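Local coordinates for Ufm1-specific protease (Caenorhabditis elegans, PDB 5EJJ), which is a thiol protease that cleaves the peptide bond at the C-terminal glycine of the ubiquitin-like modifier ufm-1, at residues 460-473 with 546-560. Numbering follows the deposited sequence.
Sequences LECRFIATNSGAEV and WSKDHFYNMVLPQPP
Strands 462-467 and 552-557 pair antiparallel in the sheet of the C78 peptidase domain. R463 and L556 form a hydrogen-bonded pair, with R463 N to L556 O at 3.1 Å. Q558 NE2 reaches the same L556 O at 2.7 Å, from the opposite face of the carbonyl. The Q558 chain bends at chi2 (-75°), which folds its amide back to this oxygen and carries it obliquely across the aliphatic part of R463, with OE1 3.4 Å from R463 CD. With an alanine here, L556 O would probably lose its second donor, and R463 the amide packed on its methylenes. Further along, I465 CG2 packs on M554 CE, and I465 CD1 meets L556 CD2 at 3.8 Å. In the loop after 462-467, S469 OG donates to K548 O (2.6 Å), in the loop leading into 552-557, and accepts from A471 N, an ST turn. V473 CG2 lies over the five-membered ring of W546, 4.0 Å from its centroid, a CH-pi contact. The W546 side chain is about 8 Å from that of D520, an active-site residue by similarity. Strand 491-494 flanks 552-557 on its other edge. The contact thus joins backbone pairing to an apolar patch of I465, M554 and L556, while the S469 hydroxyl gives one bond across to the other loop and accepts one within its own.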
loop_
_atom_site.group_PDB
_atom_site.type_symbol
_atom_site.label_atom_id
_atom_site.label_comp_id
_atom_site.label_asym_id
_atom_site.label_seq_id
_atom_site.Cartn_x
_atom_site.Cartn_y
_atom_site.Cartn_z
ATOM N N LEU A 460 -19.700 -10.092 -10.222
ATOM C CA LEU A 460 -19.075 -10.512 -8.983
ATOM C C LEU A 460 -19.895 -11.579 -8.266
ATOM O O LEU A 460 -21.065 -11.374 -7.931
ATOM C CB LEU A 460 -18.872 -9.289 -8.090
ATOM C CG LEU A 460 -17.807 -9.356 -7.005
ATOM C CD1 LEU A 460 -16.528 -9.924 -7.588
ATOM C CD2 LEU A 460 -17.598 -7.952 -6.445
ATOM N N GLU A 461 -19.259 -12.719 -8.034
ATOM C CA GLU A 461 -19.915 -13.849 -7.402
ATOM C C GLU A 461 -19.799 -13.818 -5.866
ATOM O O GLU A 461 -18.743 -13.504 -5.327
ATOM C CB GLU A 461 -19.332 -15.149 -7.957
ATOM C CG GLU A 461 -20.064 -16.393 -7.489
ATOM C CD GLU A 461 -19.197 -17.632 -7.543
ATOM O OE1 GLU A 461 -18.343 -17.712 -8.461
ATOM O OE2 GLU A 461 -19.367 -18.511 -6.662
ATOM N N CYS A 462 -20.886 -14.145 -5.165
ATOM C CA CYS A 462 -20.846 -14.247 -3.704
ATOM C C CYS A 462 -21.047 -15.663 -3.191
ATOM O O CYS A 462 -21.497 -16.556 -3.916
ATOM C CB CYS A 462 -21.900 -13.361 -3.053
ATOM S SG CYS A 462 -21.724 -11.630 -3.419
ATOM N N ARG A 463 -20.691 -15.845 -1.923
ATOM C CA ARG A 463 -21.057 -17.030 -1.162
ATOM C C ARG A 463 -21.969 -16.614 -0.005
ATOM O O ARG A 463 -21.855 -15.503 0.531
ATOM C CB ARG A 463 -19.824 -17.787 -0.685
ATOM C CG ARG A 463 -19.212 -18.617 -1.800
ATOM C CD ARG A 463 -17.957 -19.370 -1.359
ATOM N NE ARG A 463 -18.153 -20.114 -0.116
ATOM C CZ ARG A 463 -17.385 -21.129 0.269
ATOM N NH1 ARG A 463 -16.379 -21.525 -0.502
ATOM N NH2 ARG A 463 -17.626 -21.753 1.416
ATOM N N PHE A 464 -22.901 -17.493 0.354
ATOM C CA PHE A 464 -23.915 -17.132 1.335
ATOM C C PHE A 464 -23.797 -17.982 2.599
ATOM O O PHE A 464 -23.458 -19.167 2.540
ATOM C CB PHE A 464 -25.319 -17.262 0.729
ATOM C CG PHE A 464 -25.500 -16.518 -0.567
ATOM C CD1 PHE A 464 -26.116 -15.275 -0.591
ATOM C CD2 PHE A 464 -25.066 -17.070 -1.766
ATOM C CE1 PHE A 464 -26.291 -14.597 -1.780
ATOM C CE2 PHE A 464 -25.226 -16.392 -2.961
ATOM C CZ PHE A 464 -25.842 -15.158 -2.970
ATOM N N ILE A 465 -24.066 -17.355 3.739
ATOM C CA ILE A 465 -24.110 -18.048 5.021
ATOM C C ILE A 465 -25.407 -17.676 5.741
ATOM O O ILE A 465 -25.599 -16.526 6.151
ATOM C CB ILE A 465 -22.886 -17.702 5.894
ATOM C CG1 ILE A 465 -21.680 -18.548 5.494
ATOM C CG2 ILE A 465 -23.168 -17.942 7.357
ATOM C CD1 ILE A 465 -20.464 -18.248 6.345
ATOM N N ALA A 466 -26.299 -18.654 5.880
ATOM C CA ALA A 466 -27.617 -18.419 6.473
ATOM C C ALA A 466 -27.817 -19.071 7.851
ATOM O O ALA A 466 -27.285 -20.144 8.156
ATOM C CB ALA A 466 -28.707 -18.831 5.509
ATOM N N THR A 467 -28.621 -18.415 8.672
ATOM C CA THR A 467 -28.624 -18.674 10.096
ATOM C C THR A 467 -30.039 -18.597 10.687
ATOM O O THR A 467 -30.809 -17.712 10.325
ATOM C CB THR A 467 -27.683 -17.645 10.770
ATOM O OG1 THR A 467 -26.333 -18.132 10.740
ATOM C CG2 THR A 467 -28.093 -17.361 12.187
ATOM N N ASN A 468 -30.373 -19.525 11.588
ATOM C CA ASN A 468 -31.682 -19.525 12.265
ATOM C C ASN A 468 -31.751 -18.578 13.460
ATOM O O ASN A 468 -32.806 -18.033 13.752
ATOM C CB ASN A 468 -32.105 -20.939 12.709
ATOM C CG ASN A 468 -32.353 -21.894 11.531
ATOM O OD1 ASN A 468 -32.648 -23.076 11.725
ATOM N ND2 ASN A 468 -32.222 -21.385 10.313
ATOM N N SER A 469 -30.629 -18.387 14.148
ATOM C CA SER A 469 -30.608 -17.575 15.363
ATOM C C SER A 469 -29.341 -16.739 15.502
ATOM O O SER A 469 -28.267 -17.157 15.082
ATOM C CB SER A 469 -30.762 -18.466 16.603
ATOM O OG SER A 469 -30.508 -17.745 17.805
ATOM N N GLY A 470 -29.465 -15.577 16.137
ATOM C CA GLY A 470 -28.311 -14.742 16.420
ATOM C C GLY A 470 -27.180 -15.470 17.125
ATOM O O GLY A 470 -26.011 -15.138 16.948
ATOM N N ALA A 471 -27.519 -16.471 17.928
ATOM C CA ALA A 471 -26.494 -17.265 18.584
ATOM C C ALA A 471 -26.226 -18.548 17.807
ATOM O O ALA A 471 -25.825 -19.554 18.379
ATOM C CB ALA A 471 -26.875 -17.563 20.024
ATOM N N GLU A 472 -26.468 -18.510 16.503
ATOM C CA GLU A 472 -25.986 -19.557 15.615
ATOM C C GLU A 472 -24.949 -18.948 14.668
ATOM O O GLU A 472 -24.356 -19.643 13.834
ATOM C CB GLU A 472 -27.125 -20.201 14.827
ATOM C CG GLU A 472 -26.739 -21.544 14.210
ATOM C CD GLU A 472 -27.233 -21.719 12.771
ATOM O OE1 GLU A 472 -28.413 -22.120 12.594
ATOM O OE2 GLU A 472 -26.439 -21.474 11.824
ATOM N N VAL A 473 -24.740 -17.638 14.795
ATOM C CA VAL A 473 -23.693 -16.961 14.041
ATOM C C VAL A 473 -22.399 -17.622 14.475
ATOM O O VAL A 473 -21.561 -18.002 13.653
ATOM C CB VAL A 473 -23.655 -15.436 14.341
ATOM C CG1 VAL A 473 -22.459 -14.785 13.687
ATOM C CG2 VAL A 473 -24.924 -14.760 13.863
ATOM N N TRP A 546 -25.663 -10.309 18.445
ATOM C CA TRP A 546 -26.678 -10.754 17.500
ATOM C C TRP A 546 -27.964 -11.232 18.202
ATOM O O TRP A 546 -27.906 -12.066 19.114
ATOM C CB TRP A 546 -26.114 -11.871 16.617
ATOM C CG TRP A 546 -24.741 -11.595 16.056
ATOM C CD1 TRP A 546 -23.619 -12.354 16.229
ATOM C CD2 TRP A 546 -24.350 -10.487 15.233
ATOM N NE1 TRP A 546 -22.561 -11.793 15.562
ATOM C CE2 TRP A 546 -22.983 -10.643 14.947
ATOM C CE3 TRP A 546 -25.026 -9.382 14.707
ATOM C CZ2 TRP A 546 -22.282 -9.737 14.162
ATOM C CZ3 TRP A 546 -24.328 -8.489 13.929
ATOM C CH2 TRP A 546 -22.975 -8.668 13.664
ATOM N N SER A 547 -29.118 -10.709 17.771
ATOM C CA SER A 547 -30.417 -11.079 18.352
ATOM C C SER A 547 -30.719 -12.577 18.175
ATOM O O SER A 547 -30.764 -13.088 17.053
ATOM C CB SER A 547 -31.545 -10.222 17.752
ATOM O OG SER A 547 -32.783 -10.404 18.432
ATOM N N LYS A 548 -30.936 -13.263 19.296
ATOM C CA LYS A 548 -31.080 -14.715 19.308
ATOM C C LYS A 548 -32.450 -15.157 18.807
ATOM O O LYS A 548 -32.640 -16.315 18.420
ATOM C CB LYS A 548 -30.860 -15.253 20.728
ATOM C CG LYS A 548 -29.888 -14.429 21.566
ATOM C CD LYS A 548 -30.549 -13.929 22.848
ATOM C CE LYS A 548 -31.821 -13.122 22.566
ATOM N NZ LYS A 548 -31.565 -11.870 21.787
ATOM N N ASP A 549 -33.404 -14.231 18.822
ATOM C CA ASP A 549 -34.782 -14.541 18.457
ATOM C C ASP A 549 -34.934 -14.626 16.937
ATOM O O ASP A 549 -35.823 -15.306 16.424
ATOM C CB ASP A 549 -35.729 -13.476 19.031
ATOM C CG ASP A 549 -35.271 -12.946 20.397
ATOM O OD1 ASP A 549 -34.733 -13.738 21.206
ATOM O OD2 ASP A 549 -35.449 -11.732 20.664
ATOM N N HIS A 550 -34.028 -13.954 16.230
ATOM C CA HIS A 550 -34.148 -13.722 14.792
ATOM C C HIS A 550 -33.173 -14.510 13.919
ATOM O O HIS A 550 -32.250 -15.141 14.425
ATOM C CB HIS A 550 -33.940 -12.246 14.519
ATOM C CG HIS A 550 -35.000 -11.373 15.100
ATOM N ND1 HIS A 550 -34.837 -10.701 16.291
ATOM C CD2 HIS A 550 -36.237 -11.057 14.650
ATOM C CE1 HIS A 550 -35.931 -10.007 16.553
ATOM N NE2 HIS A 550 -36.795 -10.207 15.573
ATOM N N PHE A 551 -33.380 -14.456 12.602
ATOM C CA PHE A 551 -32.533 -15.189 11.657
ATOM C C PHE A 551 -31.637 -14.235 10.879
ATOM O O PHE A 551 -32.063 -13.147 10.522
ATOM C CB PHE A 551 -33.370 -16.076 10.719
ATOM C CG PHE A 551 -33.920 -15.368 9.518
ATOM C CD1 PHE A 551 -35.179 -14.805 9.547
ATOM C CD2 PHE A 551 -33.183 -15.291 8.337
ATOM C CE1 PHE A 551 -35.686 -14.157 8.421
ATOM C CE2 PHE A 551 -33.675 -14.630 7.221
ATOM C CZ PHE A 551 -34.929 -14.077 7.252
ATOM N N TYR A 552 -30.394 -14.635 10.623
ATOM C CA TYR A 552 -29.421 -13.732 10.002
ATOM C C TYR A 552 -28.891 -14.263 8.668
ATOM O O TYR A 552 -28.582 -15.450 8.553
ATOM C CB TYR A 552 -28.256 -13.486 10.953
ATOM C CG TYR A 552 -28.522 -12.474 12.050
ATOM C CD1 TYR A 552 -27.995 -11.200 11.978
ATOM C CD2 TYR A 552 -29.263 -12.801 13.173
ATOM C CE1 TYR A 552 -28.207 -10.268 12.983
ATOM C CE2 TYR A 552 -29.484 -11.867 14.183
ATOM C CZ TYR A 552 -28.954 -10.600 14.071
ATOM O OH TYR A 552 -29.151 -9.646 15.043
ATOM N N ASN A 553 -28.799 -13.387 7.665
ATOM C CA ASN A 553 -28.142 -13.727 6.396
ATOM C C ASN A 553 -26.763 -13.037 6.228
ATOM O O ASN A 553 -26.531 -11.938 6.742
ATOM C CB ASN A 553 -29.076 -13.480 5.195
ATOM C CG ASN A 553 -29.965 -14.698 4.867
ATOM O OD1 ASN A 553 -29.885 -15.729 5.534
ATOM N ND2 ASN A 553 -30.814 -14.571 3.843
ATOM N N MET A 554 -25.841 -13.705 5.539
ATOM C CA MET A 554 -24.467 -13.215 5.391
ATOM C C MET A 554 -23.994 -13.319 3.937
ATOM O O MET A 554 -24.044 -14.401 3.318
ATOM C CB MET A 554 -23.525 -14.010 6.302
ATOM C CG MET A 554 -22.859 -13.195 7.397
ATOM S SD MET A 554 -22.210 -14.193 8.777
ATOM C CE MET A 554 -23.671 -15.111 9.254
ATOM N N VAL A 555 -23.546 -12.194 3.382
ATOM C CA VAL A 555 -22.990 -12.201 2.028
ATOM C C VAL A 555 -21.470 -12.017 2.075
ATOM O O VAL A 555 -20.952 -11.147 2.788
ATOM C CB VAL A 555 -23.704 -11.200 1.068
ATOM C CG1 VAL A 555 -23.987 -9.887 1.755
ATOM C CG2 VAL A 555 -22.887 -10.977 -0.192
ATOM N N LEU A 556 -20.788 -12.881 1.321
ATOM C CA LEU A 556 -19.353 -13.103 1.395
ATOM C C LEU A 556 -18.726 -12.923 0.023
ATOM O O LEU A 556 -18.582 -13.903 -0.725
ATOM C CB LEU A 556 -19.088 -14.535 1.850
ATOM C CG LEU A 556 -18.879 -14.773 3.342
ATOM C CD1 LEU A 556 -20.002 -14.204 4.155
ATOM C CD2 LEU A 556 -18.726 -16.250 3.618
ATOM N N PRO A 557 -18.338 -11.678 -0.316
ATOM C CA PRO A 557 -17.866 -11.358 -1.668
ATOM C C PRO A 557 -16.621 -12.132 -2.077
ATOM O O PRO A 557 -15.687 -12.282 -1.284
ATOM C CB PRO A 557 -17.590 -9.860 -1.583
ATOM C CG PRO A 557 -18.502 -9.372 -0.476
ATOM C CD PRO A 557 -18.449 -10.474 0.525
ATOM N N GLN A 558 -16.621 -12.648 -3.299
ATOM C CA GLN A 558 -15.473 -13.402 -3.795
ATOM C C GLN A 558 -14.737 -12.572 -4.837
ATOM O O GLN A 558 -15.332 -12.101 -5.809
ATOM C CB GLN A 558 -15.899 -14.736 -4.427
ATOM C CG GLN A 558 -16.918 -15.552 -3.636
ATOM C CD GLN A 558 -16.320 -16.237 -2.418
ATOM O OE1 GLN A 558 -15.628 -17.252 -2.535
ATOM N NE2 GLN A 558 -16.594 -15.688 -1.240
ATOM N N PRO A 559 -13.429 -12.393 -4.648
ATOM C CA PRO A 559 -12.638 -11.635 -5.618
ATOM C C PRO A 559 -12.254 -12.542 -6.777
ATOM O O PRO A 559 -12.063 -13.752 -6.566
ATOM C CB PRO A 559 -11.383 -11.249 -4.822
ATOM C CG PRO A 559 -11.643 -11.699 -3.394
ATOM C CD PRO A 559 -12.615 -12.822 -3.503
ATOM N N PRO A 560 -12.141 -11.973 -7.989
ATOM C CA PRO A 560 -11.797 -12.742 -9.196
ATOM C C PRO A 560 -10.409 -13.349 -9.085
ATOM O O PRO A 560 -9.771 -13.162 -8.048
ATOM C CB PRO A 560 -11.883 -11.716 -10.328
ATOM C CG PRO A 560 -12.000 -10.380 -9.656
ATOM C CD PRO A 560 -12.522 -10.584 -8.285
#